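Local coordinates for protein neural cell adhesion molecule 1 (Homo sapiens, PDB 2HAZ) that mediates cell adhesion in the nervous system and contains a first fibronectin type III repeat whose unusual helix is critical for N-glycan polysialylation, at residues A[12-22]-A[96-105]; A[36-44]-A[54-62]. All coordinates share one frame; numbering follows the deposited sequence.

Contact 1: residues A[12-22]-A[96-105]; sequences IDQVEPYSSTA and AASEFKTQPV. With NA (sodium ion), chain B.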
ATOM      1  N   ILE A  12      -0.252   3.381  -6.938  1.00 18.92           N
ATOM      2  CA  ILE A  12      -0.290   4.518  -6.004  1.00 18.37           C
ATOM      3  C   ILE A  12      -0.380   5.842  -6.780  1.00 18.87           C
ATOM      4  O   ILE A  12       0.489   6.172  -7.590  1.00 19.01           O
ATOM      5  CB  ILE A  12       0.909   4.520  -5.006  1.00 18.27           C
ATOM      6  CG1 ILE A  12       0.898   3.264  -4.109  1.00 18.12           C
ATOM      7  CG2 ILE A  12       0.887   5.781  -4.136  1.00 17.26           C
ATOM      8  CD1 ILE A  12       2.156   3.071  -3.229  1.00 17.55           C
ATOM      9  N   ASP A  13      -1.452   6.586  -6.542  1.00 19.33           N
ATOM     10  CA  ASP A  13      -1.660   7.874  -7.187  1.00 20.16           C
ATOM     11  C   ASP A  13      -0.844   8.979  -6.513  1.00 19.98           C
ATOM     12  O   ASP A  13       0.001   9.621  -7.158  1.00 19.94           O
ATOM     13  CB  ASP A  13      -3.150   8.221  -7.228  1.00 20.02           C
ATOM     14  CG  ASP A  13      -3.900   7.457  -8.325  1.00 22.51           C
ATOM     15  OD1 ASP A  13      -3.311   6.550  -8.957  1.00 23.23           O
ATOM     16  OD2 ASP A  13      -5.084   7.768  -8.574  1.00 23.10           O
ATOM     17  N   GLN A  14      -1.092   9.182  -5.222  1.00 19.76           N
ATOM     18  CA  GLN A  14      -0.324  10.116  -4.403  1.00 19.78           C
ATOM     19  C   GLN A  14      -0.388   9.720  -2.935  1.00 19.25           C
ATOM     20  O   GLN A  14      -1.232   8.910  -2.534  1.00 18.29           O
ATOM     21  CB  GLN A  14      -0.825  11.558  -4.573  1.00 20.67           C
ATOM     22  CG  GLN A  14      -2.244  11.795  -4.075  1.00 23.89           C
ATOM     23  CD  GLN A  14      -2.676  13.230  -4.244  1.00 27.39           C
ATOM     24  OE1 GLN A  14      -2.807  13.718  -5.368  1.00 30.54           O
ATOM     25  NE2 GLN A  14      -2.908  13.917  -3.132  1.00 29.71           N
ATOM     26  N   VAL A  15       0.520  10.295  -2.151  1.00 17.41           N
ATOM     27  CA  VAL A  15       0.526  10.117  -0.712  1.00 16.72           C
ATOM     28  C   VAL A  15       0.425  11.487  -0.040  1.00 17.33           C
ATOM     29  O   VAL A  15       1.204  12.399  -0.351  1.00 17.59           O
ATOM     30  CB  VAL A  15       1.813   9.423  -0.255  1.00 16.11           C
ATOM     31  CG1 VAL A  15       1.778   9.198   1.254  1.00 15.07           C
ATOM     32  CG2 VAL A  15       2.029   8.113  -1.038  1.00 14.24           C
ATOM     33  N   GLU A  16      -0.552  11.649   0.838  1.00 17.82           N
ATOM     34  CA  GLU A  16      -0.697  12.900   1.566  1.00 18.02           C
ATOM     35  C   GLU A  16      -0.169  12.665   2.967  1.00 17.46           C
ATOM     36  O   GLU A  16      -0.836  12.034   3.792  1.00 16.86           O
ATOM     37  CB  GLU A  16      -2.148  13.391   1.594  1.00 18.20           C
ATOM     38  CG  GLU A  16      -2.809  13.473   0.226  1.00 22.34           C
ATOM     39  CD  GLU A  16      -4.300  13.179   0.278  1.00 28.09           C
ATOM     40  OE1 GLU A  16      -4.684  12.029  -0.048  1.00 30.56           O
ATOM     41  OE2 GLU A  16      -5.099  14.077   0.661  1.00 30.03           O
ATOM     42  N   PRO A  17       1.059  13.134   3.231  1.00 16.79           N
ATOM     43  CA  PRO A  17       1.636  12.942   4.543  1.00 17.30           C
ATOM     44  C   PRO A  17       1.303  14.041   5.543  1.00 17.55           C
ATOM     45  O   PRO A  17       1.153  15.218   5.181  1.00 17.65           O
ATOM     46  CB  PRO A  17       3.143  12.922   4.253  1.00 17.26           C
ATOM     47  CG  PRO A  17       3.290  13.860   3.080  1.00 16.41           C
ATOM     48  CD  PRO A  17       1.995  13.808   2.305  1.00 17.09           C
ATOM     49  N   TYR A  18       1.194  13.630   6.795  1.00 17.61           N
ATOM     50  CA  TYR A  18       1.197  14.545   7.915  1.00 18.74           C
ATOM     51  C   TYR A  18       2.483  14.323   8.717  1.00 18.83           C
ATOM     52  O   TYR A  18       3.552  14.094   8.122  1.00 18.96           O
ATOM     53  CB  TYR A  18      -0.100  14.372   8.724  1.00 19.01           C
ATOM     54  CG  TYR A  18      -1.263  14.658   7.824  1.00 19.87           C
ATOM     55  CD1 TYR A  18      -1.631  15.976   7.538  1.00 21.74           C
ATOM     56  CD2 TYR A  18      -1.929  13.626   7.168  1.00 22.13           C
ATOM     57  CE1 TYR A  18      -2.663  16.258   6.659  1.00 23.14           C
ATOM     58  CE2 TYR A  18      -2.967  13.899   6.289  1.00 21.97           C
ATOM     59  CZ  TYR A  18      -3.320  15.216   6.046  1.00 22.47           C
ATOM     60  OH  TYR A  18      -4.346  15.498   5.193  1.00 23.05           O
ATOM     61  N   SER A  19       2.394  14.350  10.043  1.00 19.20           N
ATOM     62  CA  SER A  19       3.587  14.272  10.881  1.00 19.42           C
ATOM     63  C   SER A  19       4.033  12.856  11.167  1.00 19.15           C
ATOM     64  O   SER A  19       5.202  12.529  10.998  1.00 19.64           O
ATOM     65  CB  SER A  19       3.418  15.070  12.186  1.00 19.59           C
ATOM     66  OG  SER A  19       3.485  16.451  11.891  1.00 22.00           O
ATOM     67  N   SER A  20       3.099  12.024  11.612  1.00 19.01           N
ATOM     68  CA  SER A  20       3.404  10.646  11.981  1.00 18.20           C
ATOM     69  C   SER A  20       2.527   9.639  11.200  1.00 17.32           C
ATOM     70  O   SER A  20       2.585   8.431  11.443  1.00 16.62           O
ATOM     71  CB  SER A  20       3.226  10.473  13.488  1.00 18.55           C
ATOM     72  OG  SER A  20       1.853  10.605  13.849  1.00 18.70           O
ATOM     73  N   THR A  21       1.713  10.160  10.283  1.00 16.92           N
ATOM     74  CA  THR A  21       0.787   9.351   9.475  1.00 16.86           C
ATOM     75  C   THR A  21       0.750   9.847   8.025  1.00 16.46           C
ATOM     76  O   THR A  21       1.218  10.947   7.717  1.00 16.08           O
ATOM     77  CB  THR A  21      -0.670   9.360  10.036  1.00 16.99           C
ATOM     78  OG1 THR A  21      -1.254  10.659   9.877  1.00 16.51           O
ATOM     79  CG2 THR A  21      -0.738   8.929  11.514  1.00 18.61           C
ATOM     80  N   ALA A  22       0.181   9.035   7.135  1.00 16.05           N
ATOM     81  CA  ALA A  22       0.059   9.396   5.727  1.00 15.71           C
ATOM     82  C   ALA A  22      -1.105   8.650   5.089  1.00 15.85           C
ATOM     83  O   ALA A  22      -1.364   7.473   5.421  1.00 15.36           O
ATOM     84  CB  ALA A  22       1.344   9.104   4.975  1.00 14.84           C
ATOM     85  N   ALA A  96       4.718  -0.253  -7.936  1.00 16.04           N
ATOM     86  CA  ALA A  96       5.952   0.535  -7.942  1.00 16.09           C
ATOM     87  C   ALA A  96       5.996   1.354  -6.651  1.00 15.84           C
ATOM     88  O   ALA A  96       4.954   1.806  -6.169  1.00 15.60           O
ATOM     89  CB  ALA A  96       6.021   1.457  -9.162  1.00 16.18           C
ATOM     90  N   ALA A  97       7.183   1.511  -6.069  1.00 15.59           N
ATOM     91  CA  ALA A  97       7.289   2.299  -4.830  1.00 15.35           C
ATOM     92  C   ALA A  97       7.027   3.794  -5.055  1.00 15.65           C
ATOM     93  O   ALA A  97       7.403   4.350  -6.093  1.00 15.89           O
ATOM     94  CB  ALA A  97       8.625   2.081  -4.169  1.00 15.39           C
ATOM     95  N   SER A  98       6.360   4.427  -4.093  1.00 15.69           N
ATOM     96  CA  SER A  98       6.145   5.874  -4.115  1.00 16.44           C
ATOM     97  C   SER A  98       6.848   6.491  -2.921  1.00 16.69           C
ATOM     98  O   SER A  98       6.727   5.993  -1.804  1.00 16.34           O
ATOM     99  CB  SER A  98       4.657   6.200  -4.039  1.00 16.30           C
ATOM    100  OG  SER A  98       4.441   7.611  -4.062  1.00 18.58           O
ATOM    101  N   GLU A  99       7.576   7.578  -3.153  1.00 16.97           N
ATOM    102  CA  GLU A  99       8.362   8.176  -2.095  1.00 17.33           C
ATOM    103  C   GLU A  99       7.655   9.448  -1.606  1.00 17.10           C
ATOM    104  O   GLU A  99       7.158  10.237  -2.415  1.00 17.97           O
ATOM    105  CB  GLU A  99       9.790   8.454  -2.595  1.00 17.63           C
ATOM    106  CG  GLU A  99      10.736   7.217  -2.679  1.00 21.23           C
ATOM    107  CD  GLU A  99      10.622   6.373  -3.986  1.00 25.59           C
ATOM    108  OE1 GLU A  99      10.957   6.874  -5.094  1.00 25.52           O
ATOM    109  OE2 GLU A  99      10.237   5.180  -3.905  1.00 25.55           O
ATOM    110  N   PHE A 100       7.578   9.625  -0.289  1.00 15.17           N
ATOM    111  CA  PHE A 100       7.031  10.845   0.304  1.00 13.94           C
ATOM    112  C   PHE A 100       7.860  11.263   1.531  1.00 13.79           C
ATOM    113  O   PHE A 100       8.734  10.509   1.986  1.00 12.81           O
ATOM    114  CB  PHE A 100       5.565  10.647   0.706  1.00 13.37           C
ATOM    115  CG  PHE A 100       5.373   9.615   1.790  1.00 13.03           C
ATOM    116  CD1 PHE A 100       5.329   9.989   3.139  1.00 11.52           C
ATOM    117  CD2 PHE A 100       5.248   8.261   1.465  1.00 10.51           C
ATOM    118  CE1 PHE A 100       5.168   9.014   4.144  1.00 12.49           C
ATOM    119  CE2 PHE A 100       5.084   7.297   2.448  1.00 10.30           C
ATOM    120  CZ  PHE A 100       5.056   7.667   3.788  1.00  9.24           C
ATOM    121  N   LYS A 101       7.565  12.451   2.065  1.00 13.70           N
ATOM    122  CA  LYS A 101       8.229  12.956   3.279  1.00 13.62           C
ATOM    123  C   LYS A 101       7.201  13.435   4.303  1.00 13.86           C
ATOM    124  O   LYS A 101       6.280  14.195   3.976  1.00 13.66           O
ATOM    125  CB  LYS A 101       9.208  14.092   2.931  1.00 14.31           C
ATOM    126  CG  LYS A 101      10.239  14.369   4.036  1.00 12.69           C
ATOM    127  CD  LYS A 101      11.217  15.471   3.596  1.00 14.15           C
ATOM    128  CE  LYS A 101      12.410  15.501   4.533  1.00 15.37           C
ATOM    129  NZ  LYS A 101      13.204  16.758   4.436  1.00 19.04           N
ATOM    130  N   THR A 102       7.355  12.985   5.545  1.00 13.46           N
ATOM    131  CA  THR A 102       6.470  13.435   6.609  1.00 14.17           C
ATOM    132  C   THR A 102       6.814  14.887   6.925  1.00 14.76           C
ATOM    133  O   THR A 102       7.978  15.287   6.856  1.00 15.24           O
ATOM    134  CB  THR A 102       6.575  12.543   7.887  1.00 12.79           C
ATOM    135  OG1 THR A 102       7.952  12.295   8.205  1.00 13.37           O
ATOM    136  CG2 THR A 102       5.866  11.193   7.684  1.00 13.66           C
ATOM    137  N   GLN A 103       5.789  15.670   7.236  1.00 16.28           N
ATOM    138  CA  GLN A 103       5.948  17.063   7.626  1.00 17.09           C
ATOM    139  C   GLN A 103       6.663  17.225   8.968  1.00 18.02           C
ATOM    140  O   GLN A 103       6.636  16.317   9.800  1.00 17.79           O
ATOM    141  CB  GLN A 103       4.577  17.741   7.700  1.00 17.08           C
ATOM    142  CG  GLN A 103       3.827  17.703   6.380  1.00 17.25           C
ATOM    143  CD  GLN A 103       2.602  18.593   6.408  1.00 19.25           C
ATOM    144  OE1 GLN A 103       2.705  19.793   6.686  1.00 19.77           O
ATOM    145  NE2 GLN A 103       1.438  18.017   6.124  1.00 19.28           N
ATOM    146  N   PRO A 104       7.313  18.390   9.171  1.00 19.15           N
ATOM    147  CA  PRO A 104       7.845  18.780  10.467  1.00 20.37           C
ATOM    148  C   PRO A 104       6.722  18.968  11.477  1.00 21.79           C
ATOM    149  O   PRO A 104       5.628  19.425  11.113  1.00 21.48           O
ATOM    150  CB  PRO A 104       8.535  20.131  10.184  1.00 20.11           C
ATOM    151  CG  PRO A 104       7.992  20.610   8.928  1.00 20.15           C
ATOM    152  CD  PRO A 104       7.604  19.392   8.129  1.00 19.22           C
ATOM    153  N   VAL A 105       6.979  18.594  12.731  1.00 23.49           N
ATOM    154  CA  VAL A 105       6.076  18.962  13.819  1.00 25.15           C
ATOM    155  C   VAL A 105       6.040  20.492  13.926  1.00 26.12           C
ATOM    156  O   VAL A 105       5.019  21.130  13.631  1.00 26.71           O
ATOM    157  CB  VAL A 105       6.500  18.360  15.173  1.00 25.22           C
ATOM    158  CG1 VAL A 105       5.434  18.649  16.238  1.00 25.83           C
ATOM    159  CG2 VAL A 105       6.744  16.860  15.050  1.00 25.67           C
ATOM    160  OXT VAL A 105       7.048  21.126  14.290  1.00 27.45           O
TER
HETATM  161 NA    NA B 101      -5.456   6.328 -10.448  1.00 20.09          NA
HETATM  162  O   HOH W   1       2.257   2.713  -7.847  1.00 26.46           O

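Contact 2: residues A[36-44]-A[54-62]; sequences PILKYKAEW and SKWYDAKEA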
ATOM      1  N   PRO A  36     -11.514 -12.746  -6.227  1.00 23.35           N
ATOM      2  CA  PRO A  36     -11.661 -11.419  -5.589  1.00 23.20           C
ATOM      3  C   PRO A  36     -10.568 -10.975  -4.603  1.00 22.11           C
ATOM      4  O   PRO A  36     -10.092 -11.770  -3.801  1.00 22.78           O
ATOM      5  CB  PRO A  36     -12.985 -11.554  -4.811  1.00 23.34           C
ATOM      6  CG  PRO A  36     -13.150 -13.040  -4.611  1.00 23.84           C
ATOM      7  CD  PRO A  36     -12.657 -13.618  -5.898  1.00 23.39           C
ATOM      8  N   ILE A  37     -10.237  -9.687  -4.628  1.00 21.47           N
ATOM      9  CA  ILE A  37      -9.327  -9.099  -3.628  1.00 20.61           C
ATOM     10  C   ILE A  37      -9.900  -9.156  -2.213  1.00 19.49           C
ATOM     11  O   ILE A  37     -11.038  -8.738  -1.971  1.00 20.68           O
ATOM     12  CB  ILE A  37      -8.955  -7.631  -3.970  1.00 20.50           C
ATOM     13  CG1 ILE A  37      -8.564  -7.487  -5.445  1.00 21.43           C
ATOM     14  CG2 ILE A  37      -7.881  -7.110  -3.010  1.00 19.55           C
ATOM     15  CD1 ILE A  37      -7.516  -8.441  -5.932  1.00 20.57           C
ATOM     16  N   LEU A  38      -9.097  -9.647  -1.278  1.00 18.46           N
ATOM     17  CA  LEU A  38      -9.522  -9.867   0.105  1.00 17.19           C
ATOM     18  C   LEU A  38      -8.980  -8.824   1.088  1.00 17.00           C
ATOM     19  O   LEU A  38      -9.670  -8.399   2.015  1.00 15.41           O
ATOM     20  CB  LEU A  38      -9.073 -11.247   0.577  1.00 17.73           C
ATOM     21  CG  LEU A  38      -9.459 -12.538  -0.149  1.00 18.16           C
ATOM     22  CD1 LEU A  38      -8.838 -13.721   0.573  1.00 19.76           C
ATOM     23  CD2 LEU A  38     -10.955 -12.664  -0.199  1.00 20.75           C
ATOM     24  N   LYS A  39      -7.715  -8.463   0.900  1.00 15.87           N
ATOM     25  CA  LYS A  39      -7.025  -7.506   1.757  1.00 15.06           C
ATOM     26  C   LYS A  39      -5.997  -6.781   0.923  1.00 14.01           C
ATOM     27  O   LYS A  39      -5.621  -7.247  -0.159  1.00 13.36           O
ATOM     28  CB  LYS A  39      -6.285  -8.222   2.896  1.00 15.10           C
ATOM     29  CG  LYS A  39      -7.157  -8.828   3.973  1.00 16.64           C
ATOM     30  CD  LYS A  39      -6.302  -9.259   5.156  1.00 19.67           C
ATOM     31  CE  LYS A  39      -7.105  -9.999   6.235  1.00 21.77           C
ATOM     32  NZ  LYS A  39      -8.373  -9.313   6.620  1.00 21.85           N
ATOM     33  N   TYR A  40      -5.536  -5.646   1.443  1.00 13.34           N
ATOM     34  CA  TYR A  40      -4.324  -5.007   0.942  1.00 13.52           C
ATOM     35  C   TYR A  40      -3.207  -5.050   1.965  1.00 12.85           C
ATOM     36  O   TYR A  40      -3.440  -5.002   3.176  1.00 12.76           O
ATOM     37  CB  TYR A  40      -4.585  -3.566   0.493  1.00 14.15           C
ATOM     38  CG  TYR A  40      -5.412  -3.482  -0.771  1.00 14.69           C
ATOM     39  CD1 TYR A  40      -4.812  -3.491  -2.028  1.00 15.59           C
ATOM     40  CD2 TYR A  40      -6.797  -3.395  -0.700  1.00 15.38           C
ATOM     41  CE1 TYR A  40      -5.589  -3.426  -3.197  1.00 15.89           C
ATOM     42  CE2 TYR A  40      -7.582  -3.326  -1.859  1.00 16.81           C
ATOM     43  CZ  TYR A  40      -6.968  -3.336  -3.093  1.00 16.19           C
ATOM     44  OH  TYR A  40      -7.743  -3.266  -4.219  1.00 18.58           O
ATOM     45  N   LYS A  41      -1.982  -5.129   1.475  1.00 13.22           N
ATOM     46  CA  LYS A  41      -0.823  -5.000   2.346  1.00 12.94           C
ATOM     47  C   LYS A  41      -0.042  -3.757   1.939  1.00 12.97           C
ATOM     48  O   LYS A  41       0.356  -3.614   0.783  1.00 13.50           O
ATOM     49  CB  LYS A  41       0.056  -6.249   2.255  1.00 12.49           C
ATOM     50  CG  LYS A  41       1.198  -6.296   3.271  1.00 14.03           C
ATOM     51  CD  LYS A  41       2.086  -7.488   2.948  1.00 17.42           C
ATOM     52  CE  LYS A  41       3.093  -7.782   4.010  1.00 21.06           C
ATOM     53  NZ  LYS A  41       3.938  -8.943   3.548  1.00 20.89           N
ATOM     54  N   ALA A  42       0.150  -2.852   2.892  1.00 12.75           N
ATOM     55  CA  ALA A  42       1.093  -1.754   2.714  1.00 11.99           C
ATOM     56  C   ALA A  42       2.407  -2.092   3.391  1.00 12.30           C
ATOM     57  O   ALA A  42       2.416  -2.543   4.531  1.00 11.77           O
ATOM     58  CB  ALA A  42       0.544  -0.455   3.297  1.00 11.84           C
ATOM     59  N   GLU A  43       3.498  -1.877   2.670  1.00 11.95           N
ATOM     60  CA  GLU A  43       4.854  -1.948   3.204  1.00 11.91           C
ATOM     61  C   GLU A  43       5.530  -0.586   3.046  1.00 11.53           C
ATOM     62  O   GLU A  43       5.461   0.029   1.964  1.00 11.28           O
ATOM     63  CB  GLU A  43       5.656  -3.017   2.460  1.00 12.00           C
ATOM     64  CG  GLU A  43       4.992  -4.388   2.447  1.00 15.86           C
ATOM     65  CD  GLU A  43       5.807  -5.412   1.692  1.00 21.11           C
ATOM     66  OE1 GLU A  43       5.616  -5.539   0.458  1.00 23.82           O
ATOM     67  OE2 GLU A  43       6.648  -6.085   2.339  1.00 26.63           O
ATOM     68  N   TRP A  44       6.187  -0.109   4.104  1.00 10.15           N
ATOM     69  CA  TRP A  44       6.901   1.180   4.019  1.00 10.94           C
ATOM     70  C   TRP A  44       8.245   1.094   4.716  1.00 11.40           C
ATOM     71  O   TRP A  44       8.431   0.276   5.624  1.00 10.49           O
ATOM     72  CB  TRP A  44       6.064   2.350   4.574  1.00 11.26           C
ATOM     73  CG  TRP A  44       5.702   2.236   6.037  1.00 11.73           C
ATOM     74  CD1 TRP A  44       6.388   2.752   7.104  1.00  9.99           C
ATOM     75  CD2 TRP A  44       4.581   1.531   6.585  1.00 12.17           C
ATOM     76  NE1 TRP A  44       5.731   2.447   8.280  1.00 13.54           N
ATOM     77  CE2 TRP A  44       4.616   1.706   7.986  1.00 11.81           C
ATOM     78  CE3 TRP A  44       3.514   0.817   6.020  1.00 14.35           C
ATOM     79  CZ2 TRP A  44       3.655   1.135   8.842  1.00 12.19           C
ATOM     80  CZ3 TRP A  44       2.547   0.262   6.871  1.00 12.24           C
ATOM     81  CH2 TRP A  44       2.624   0.436   8.263  1.00 10.29           C
ATOM     82  N   SER A  54       5.041  -3.180   7.830  1.00  9.63           N
ATOM     83  CA  SER A  54       3.892  -3.616   7.058  1.00 10.69           C
ATOM     84  C   SER A  54       2.641  -3.749   7.897  1.00 10.73           C
ATOM     85  O   SER A  54       2.703  -3.995   9.116  1.00 11.01           O
ATOM     86  CB  SER A  54       4.204  -4.908   6.278  1.00 10.78           C
ATOM     87  OG  SER A  54       4.177  -6.070   7.101  1.00 12.22           O
ATOM     88  N   LYS A  55       1.517  -3.558   7.222  1.00 10.82           N
ATOM     89  CA  LYS A  55       0.195  -3.638   7.823  1.00 10.87           C
ATOM     90  C   LYS A  55      -0.865  -4.097   6.804  1.00 10.69           C
ATOM     91  O   LYS A  55      -0.822  -3.730   5.640  1.00  9.86           O
ATOM     92  CB  LYS A  55      -0.218  -2.285   8.405  1.00 10.58           C
ATOM     93  CG  LYS A  55      -1.509  -2.347   9.186  1.00 12.74           C
ATOM     94  CD  LYS A  55      -1.886  -1.038   9.862  1.00 12.67           C
ATOM     95  CE  LYS A  55      -2.923  -1.325  10.951  1.00 10.89           C
ATOM     96  NZ  LYS A  55      -3.658  -0.040  11.265  1.00 13.74           N
ATOM     97  N   TRP A  56      -1.815  -4.894   7.286  1.00 11.97           N
ATOM     98  CA  TRP A  56      -2.955  -5.356   6.487  1.00 12.66           C
ATOM     99  C   TRP A  56      -4.141  -4.404   6.576  1.00 13.54           C
ATOM    100  O   TRP A  56      -4.374  -3.780   7.617  1.00 13.86           O
ATOM    101  CB  TRP A  56      -3.397  -6.754   6.969  1.00 13.10           C
ATOM    102  CG  TRP A  56      -2.372  -7.827   6.743  1.00 13.09           C
ATOM    103  CD1 TRP A  56      -1.566  -8.388   7.678  1.00 14.52           C
ATOM    104  CD2 TRP A  56      -2.058  -8.459   5.502  1.00 13.27           C
ATOM    105  NE1 TRP A  56      -0.757  -9.351   7.102  1.00 12.97           N
ATOM    106  CE2 TRP A  56      -1.034  -9.409   5.763  1.00 14.51           C
ATOM    107  CE3 TRP A  56      -2.538  -8.318   4.187  1.00 14.00           C
ATOM    108  CZ2 TRP A  56      -0.491 -10.227   4.759  1.00 14.01           C
ATOM    109  CZ3 TRP A  56      -1.994  -9.147   3.178  1.00 15.65           C
ATOM    110  CH2 TRP A  56      -0.978 -10.077   3.480  1.00 14.19           C
ATOM    111  N   TYR A  57      -4.886  -4.311   5.471  1.00 13.74           N
ATOM    112  CA  TYR A  57      -6.089  -3.471   5.356  1.00 14.62           C
ATOM    113  C   TYR A  57      -7.184  -4.235   4.638  1.00 15.54           C
ATOM    114  O   TYR A  57      -6.935  -4.912   3.639  1.00 15.50           O
ATOM    115  CB  TYR A  57      -5.790  -2.187   4.576  1.00 14.77           C
ATOM    116  CG  TYR A  57      -4.695  -1.365   5.183  1.00 12.75           C
ATOM    117  CD1 TYR A  57      -4.989  -0.337   6.079  1.00 14.71           C
ATOM    118  CD2 TYR A  57      -3.351  -1.617   4.865  1.00 14.35           C
ATOM    119  CE1 TYR A  57      -3.972   0.423   6.649  1.00 13.97           C
ATOM    120  CE2 TYR A  57      -2.331  -0.874   5.438  1.00 13.13           C
ATOM    121  CZ  TYR A  57      -2.646   0.142   6.328  1.00 12.18           C
ATOM    122  OH  TYR A  57      -1.655   0.895   6.906  1.00 14.41           O
ATOM    123  N   ASP A  58      -8.403  -4.110   5.156  1.00 16.48           N
ATOM    124  CA  ASP A  58      -9.590  -4.688   4.509  1.00 18.19           C
ATOM    125  C   ASP A  58      -9.798  -4.103   3.123  1.00 17.98           C
ATOM    126  O   ASP A  58      -9.713  -2.884   2.942  1.00 17.48           O
ATOM    127  CB  ASP A  58     -10.836  -4.400   5.327  1.00 19.16           C
ATOM    128  CG  ASP A  58     -10.724  -4.869   6.746  1.00 23.21           C
ATOM    129  OD1 ASP A  58     -10.243  -6.007   6.991  1.00 27.14           O
ATOM    130  OD2 ASP A  58     -11.144  -4.087   7.634  1.00 27.93           O
ATOM    131  N   ALA A  59     -10.104  -4.971   2.162  1.00 18.10           N
ATOM    132  CA  ALA A  59     -10.280  -4.560   0.777  1.00 18.30           C
ATOM    133  C   ALA A  59     -11.487  -3.636   0.592  1.00 18.95           C
ATOM    134  O   ALA A  59     -11.431  -2.679  -0.188  1.00 18.04           O
ATOM    135  CB  ALA A  59     -10.380  -5.780  -0.139  1.00 18.75           C
ATOM    136  N   LYS A  60     -12.570  -3.917   1.313  1.00 19.67           N
ATOM    137  CA  LYS A  60     -13.801  -3.158   1.109  1.00 21.04           C
ATOM    138  C   LYS A  60     -13.655  -1.673   1.439  1.00 21.46           C
ATOM    139  O   LYS A  60     -13.949  -0.833   0.605  1.00 22.46           O
ATOM    140  CB  LYS A  60     -14.977  -3.751   1.866  1.00 21.02           C
ATOM    141  CG  LYS A  60     -16.292  -3.197   1.339  1.00 22.88           C
ATOM    142  CD  LYS A  60     -17.392  -3.428   2.322  1.00 24.10           C
ATOM    143  CE  LYS A  60     -18.718  -2.962   1.775  1.00 25.79           C
ATOM    144  NZ  LYS A  60     -19.797  -3.389   2.689  1.00 24.89           N
ATOM    145  N   GLU A  61     -13.177  -1.355   2.636  1.00 22.81           N
ATOM    146  CA  GLU A  61     -13.035   0.048   3.033  1.00 24.12           C
ATOM    147  C   GLU A  61     -11.961   0.773   2.232  1.00 24.19           C
ATOM    148  O   GLU A  61     -12.097   1.962   1.937  1.00 24.58           O
ATOM    149  CB  GLU A  61     -12.756   0.181   4.530  1.00 24.73           C
ATOM    150  CG  GLU A  61     -13.972  -0.058   5.386  1.00 27.30           C
ATOM    151  CD  GLU A  61     -14.185  -1.520   5.678  1.00 30.28           C
ATOM    152  OE1 GLU A  61     -13.424  -2.366   5.147  1.00 31.18           O
ATOM    153  OE2 GLU A  61     -15.105  -1.850   6.452  1.00 31.25           O
ATOM    154  N   ALA A  62     -10.893   0.060   1.879  1.00 23.37           N
ATOM    155  CA  ALA A  62      -9.796   0.681   1.155  1.00 23.38           C
ATOM    156  C   ALA A  62     -10.257   1.085  -0.243  1.00 23.95           C
ATOM    157  O   ALA A  62      -9.991   2.201  -0.707  1.00 24.11           O
ATOM    158  CB  ALA A  62      -8.593  -0.262   1.087  1.00 23.22           C
TER
HETATM  159  O   HOH W   2      -7.027  -6.316   7.648  1.00 22.99           O

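Contact 1: residues A[12-22]-A[96-105]
From I12 opposite S98 to V15 opposite F100, the strand parts 12-17 and 98-101 run in the same direction, 18° apart with axes 7.3 Å apart, too far for backbone pairing, and meet through side chains. I12 lays CG2 3.8 Å from S98 CB. The F100 ring, with CG in the crowded position between backbone N and carbonyl carbon (chi1 64°), is turned so that V15 CG1 sits over one face in a CH-pi contact, 3.8 Å from the ring centroid. P17 CB and A22 CB approach the same ring obliquely at CD1 and CE1. Replacing F100 with an alanine would probably open a gap beneath V15, P17 and A22 and leave the V15 methyl without its aromatic face. Where the strands end the two segments draw together: Q103 N donates to Y18 O at 2.9 Å, from above the carbonyl plane, while Q103 NE2 makes a nearly straight bond (3.0 Å, 170°) to P17 O. D13 points away and grips sodium through OD1 and OD2, with D27 also on the metal. These facing A and G strands close one edge of the fibronectin type III beta sandwich, with F100 filling its interior.

Contact 2: residues A[36-44]-A[54-62]
Y40 and Y57 face each other as a hydrogen-bonded antiparallel pair in the hairpin of strands 39-46 and 53-58, the C and C' strands of the fibronectin type III fold; the short segments run at 153°. Y40 N reaches Y57 O at 2.7 Å and Y57 N returns a bond to Y40 O, both in the carbonyl plane. A42 and K55 repeat this pair of hydrogen bonds further along.

On the face that bears K41 and W56, the indole is the main bump. It stands between two lysines: K41 CB sits over its six-membered ring, 4.1 Å from the centroid and 28° off the normal, while the K39 chain crosses at about a right angle and brings CB and CD to CE3. With CG anti to the backbone N, the extended K41 chain carries on past the indole to S54, where CE lies 3.7 Å from OG. L91 of strand 90-101 also touches K41 and W56.

The face of Y40, A42 and Y57 looks into the sandwich. There the A42 methyl abuts the Y57 ring, CB to CE2 3.6 Å, and the phenol OH of Y57 is held by T69 O. The Y40 ring takes A59 CA at its edge and A62 CB obliquely, the latter 4.0 Å from CD2, so the first turn of the helix seats against this tyrosine; F26 meets Y40 edge-to-face. A59 CB also fills the hollow below the I37 and L38 carbonyls and lies 4.0 Å from I37 CG2.

At the start of the helix, K39 bends at its last torsion (chi4 -48°) toward D58. The resulting salt bridge is long, NZ to OD1 3.8 Å, and a water bridges the same two atoms, donating to OD1 and weakly accepting from NZ.

Overall arrangement
Contact 2 is nested in the chain between the two halves of contact 1: 12-22 comes first, then 36-44 and 54-62, and 96-105 closes the domain. Their centres lie about 17 Å apart, on opposite sides of the chain's centre, and their nearest atoms remain about 5 Å apart without touching. Strands 53-58 and 90-101 are the outermost strands of one four-stranded antiparallel sheet, with 39-46 and 78-87 between them, whereas strand 11-17 belongs to the three-stranded sheet. Contact 1 thus spans the two sheets near the chain ends, and contact 2 forms the opposite margin of the larger sheet, where helix 59-65 leads on toward strand 67-70 of the other sheet.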